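Long-range contact in nucleoporin NUP170 (Chaetomium thermophilum, PDB 5HAX), which probably serves as a scaffold nucleoporin of the nuclear pore complex, joining an N-terminal beta-propeller to a helical C-terminal region: residues 386-394 with 403-411. Residues are numbered along the deposited sequence; the frame is centred on the assembly and turned at random.
Sequences FSPGYFFDV and MLFVSAPDT
Strands 390-394 and 403-409 form an antiparallel beta hairpin in a blade of the propeller. Four backbone hydrogen bonds link two hydrogen-bonded pairs, Phe-391 with Ser-407 and Asp-393 with Phe-405. The shortest runs from Asp-393 N to Phe-405 O, 2.9 Å. On one face, Val-406 CG1 lies over the Phe-392 ring, 3.7 Å from its centroid and 15° off the normal. CG1 is set there by standing anti to the Val-406 backbone N (chi1 -163°). Leu-404 CD2 meets the same ring at its edge. Replacing Phe-392 with an alanine would probably leave Val-406 CG1 without its aromatic face and open a gap beside Leu-404. Further along, Val-394 CG2 touches Leu-404 CD1 at 3.8 Å. On the opposite face, the Phe-391 and Phe-405 side chains cross at about a right angle, with CD2 of Phe-391 4.0 Å from CE2 of Phe-405. Ser-407 OG sits in the plane of the Phe-391 ring, at its edge, and hydrogen-bonds to Glu-427. At the far end, Tyr-390 CD1 packs on Ala-408 CB, and its OH bonds to Glu-462. The hairpin lies between strands 380-386 and 427-433, and Phe-392 reaches Val-485 and Ile-443 of the neighbouring sheet.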
# COMPACT_ATOMS: atom_id res chain seq x y z
N PHE A 386 -6.70 -3.25 1.64
CA PHE A 386 -5.54 -2.70 0.95
C PHE A 386 -4.36 -3.63 1.14
O PHE A 386 -4.15 -4.16 2.24
CB PHE A 386 -5.18 -1.30 1.47
CG PHE A 386 -6.33 -0.33 1.43
CD1 PHE A 386 -6.65 0.34 0.27
CD2 PHE A 386 -7.08 -0.09 2.57
CE1 PHE A 386 -7.70 1.23 0.23
CE2 PHE A 386 -8.14 0.80 2.54
CZ PHE A 386 -8.45 1.46 1.37
N SER A 387 -3.60 -3.86 0.07
CA SER A 387 -2.38 -4.65 0.15
C SER A 387 -1.48 -4.06 1.24
O SER A 387 -1.38 -2.84 1.36
CB SER A 387 -1.64 -4.67 -1.19
OG SER A 387 -2.43 -5.25 -2.21
N PRO A 388 -0.81 -4.92 2.02
CA PRO A 388 -0.75 -6.38 1.95
C PRO A 388 -1.84 -7.09 2.75
O PRO A 388 -1.67 -8.26 3.11
CB PRO A 388 0.63 -6.69 2.52
CG PRO A 388 0.79 -5.65 3.58
CD PRO A 388 0.05 -4.41 3.11
N GLY A 389 -2.95 -6.40 3.04
CA GLY A 389 -4.06 -7.02 3.75
C GLY A 389 -4.70 -6.16 4.82
O GLY A 389 -5.50 -6.66 5.62
N TYR A 390 -4.36 -4.87 4.85
CA TYR A 390 -4.99 -3.95 5.79
C TYR A 390 -6.50 -3.94 5.57
O TYR A 390 -6.97 -3.66 4.46
CB TYR A 390 -4.42 -2.54 5.61
CG TYR A 390 -2.91 -2.43 5.66
CD1 TYR A 390 -2.16 -3.24 6.51
CD2 TYR A 390 -2.24 -1.52 4.85
CE1 TYR A 390 -0.77 -3.13 6.55
CE2 TYR A 390 -0.86 -1.41 4.88
CZ TYR A 390 -0.13 -2.21 5.73
OH TYR A 390 1.24 -2.09 5.76
N PHE A 391 -7.26 -4.23 6.63
CA PHE A 391 -8.70 -4.44 6.54
C PHE A 391 -9.42 -3.43 7.42
O PHE A 391 -9.14 -3.34 8.62
CB PHE A 391 -9.05 -5.87 6.96
CG PHE A 391 -10.53 -6.15 7.04
CD1 PHE A 391 -11.36 -5.88 5.97
CD2 PHE A 391 -11.07 -6.72 8.18
CE1 PHE A 391 -12.72 -6.14 6.05
CE2 PHE A 391 -12.43 -6.99 8.26
CZ PHE A 391 -13.25 -6.70 7.19
N PHE A 392 -10.34 -2.68 6.82
CA PHE A 392 -11.20 -1.73 7.53
C PHE A 392 -12.65 -2.19 7.39
O PHE A 392 -13.13 -2.38 6.27
CB PHE A 392 -11.06 -0.31 6.97
CG PHE A 392 -9.74 0.34 7.25
CD1 PHE A 392 -9.64 1.34 8.20
CD2 PHE A 392 -8.60 -0.04 6.57
CE1 PHE A 392 -8.42 1.95 8.46
CE2 PHE A 392 -7.38 0.57 6.83
CZ PHE A 392 -7.30 1.56 7.78
N ASP A 393 -13.34 -2.35 8.52
CA ASP A 393 -14.75 -2.77 8.52
C ASP A 393 -15.57 -1.79 9.35
O ASP A 393 -15.27 -1.56 10.53
CB ASP A 393 -14.90 -4.18 9.08
CG ASP A 393 -16.31 -4.73 8.89
OD1 ASP A 393 -17.11 -4.09 8.18
OD2 ASP A 393 -16.61 -5.81 9.43
N VAL A 394 -16.60 -1.23 8.74
CA VAL A 394 -17.52 -0.31 9.40
C VAL A 394 -18.65 -1.15 9.97
O VAL A 394 -19.52 -1.62 9.24
CB VAL A 394 -18.04 0.76 8.44
CG1 VAL A 394 -18.96 1.74 9.17
CG2 VAL A 394 -16.88 1.50 7.78
N MET A 403 -18.61 1.79 14.53
CA MET A 403 -17.38 1.28 15.14
C MET A 403 -16.48 0.76 14.02
O MET A 403 -16.95 0.05 13.13
CB MET A 403 -17.67 0.17 16.15
CG MET A 403 -18.44 0.62 17.39
SD MET A 403 -17.63 1.93 18.34
CE MET A 403 -16.05 1.18 18.72
N LEU A 404 -15.20 1.11 14.09
CA LEU A 404 -14.24 0.76 13.05
C LEU A 404 -13.35 -0.37 13.56
O LEU A 404 -12.57 -0.18 14.50
CB LEU A 404 -13.39 1.98 12.68
CG LEU A 404 -13.32 2.30 11.19
CD1 LEU A 404 -14.67 2.74 10.67
CD2 LEU A 404 -12.26 3.36 10.94
N PHE A 405 -13.46 -1.54 12.94
CA PHE A 405 -12.51 -2.62 13.16
C PHE A 405 -11.41 -2.53 12.12
O PHE A 405 -11.70 -2.45 10.92
CB PHE A 405 -13.18 -3.99 13.10
CG PHE A 405 -12.21 -5.14 13.19
CD1 PHE A 405 -11.59 -5.43 14.39
CD2 PHE A 405 -11.91 -5.91 12.08
CE1 PHE A 405 -10.68 -6.48 14.48
CE2 PHE A 405 -11.01 -6.95 12.16
CZ PHE A 405 -10.40 -7.24 13.36
N VAL A 406 -10.16 -2.53 12.57
CA VAL A 406 -9.01 -2.40 11.69
C VAL A 406 -8.00 -3.47 12.07
O VAL A 406 -7.66 -3.62 13.25
CB VAL A 406 -8.37 -1.00 11.77
CG1 VAL A 406 -7.46 -0.78 10.58
CG2 VAL A 406 -9.44 0.08 11.83
N SER A 407 -7.52 -4.22 11.07
CA SER A 407 -6.59 -5.31 11.31
C SER A 407 -5.54 -5.34 10.21
O SER A 407 -5.73 -4.81 9.11
CB SER A 407 -7.31 -6.67 11.38
OG SER A 407 -7.96 -6.97 10.16
N ALA A 408 -4.42 -5.98 10.52
CA ALA A 408 -3.32 -6.15 9.59
C ALA A 408 -2.79 -7.57 9.74
O ALA A 408 -3.01 -8.21 10.78
CB ALA A 408 -2.19 -5.14 9.85
N PRO A 409 -2.10 -8.09 8.73
CA PRO A 409 -1.42 -9.37 8.91
C PRO A 409 -0.40 -9.26 10.03
O PRO A 409 0.22 -8.21 10.22
CB PRO A 409 -0.75 -9.62 7.55
CG PRO A 409 -1.42 -8.70 6.59
CD PRO A 409 -1.87 -7.52 7.39
N ASP A 410 -0.24 -10.34 10.79
CA ASP A 410 0.81 -10.40 11.81
C ASP A 410 2.10 -10.75 11.09
O ASP A 410 2.60 -11.88 11.14
CB ASP A 410 0.46 -11.40 12.91
CG ASP A 410 1.32 -11.23 14.15
OD1 ASP A 410 2.44 -10.68 14.02
OD2 ASP A 410 0.89 -11.63 15.24
N THR A 411 2.65 -9.75 10.40
CA THR A 411 3.83 -9.96 9.57
C THR A 411 4.97 -10.60 10.35
O THR A 411 5.67 -11.48 9.84
CB THR A 411 4.28 -8.63 8.96
OG1 THR A 411 3.18 -8.02 8.28
CG2 THR A 411 5.44 -8.84 7.99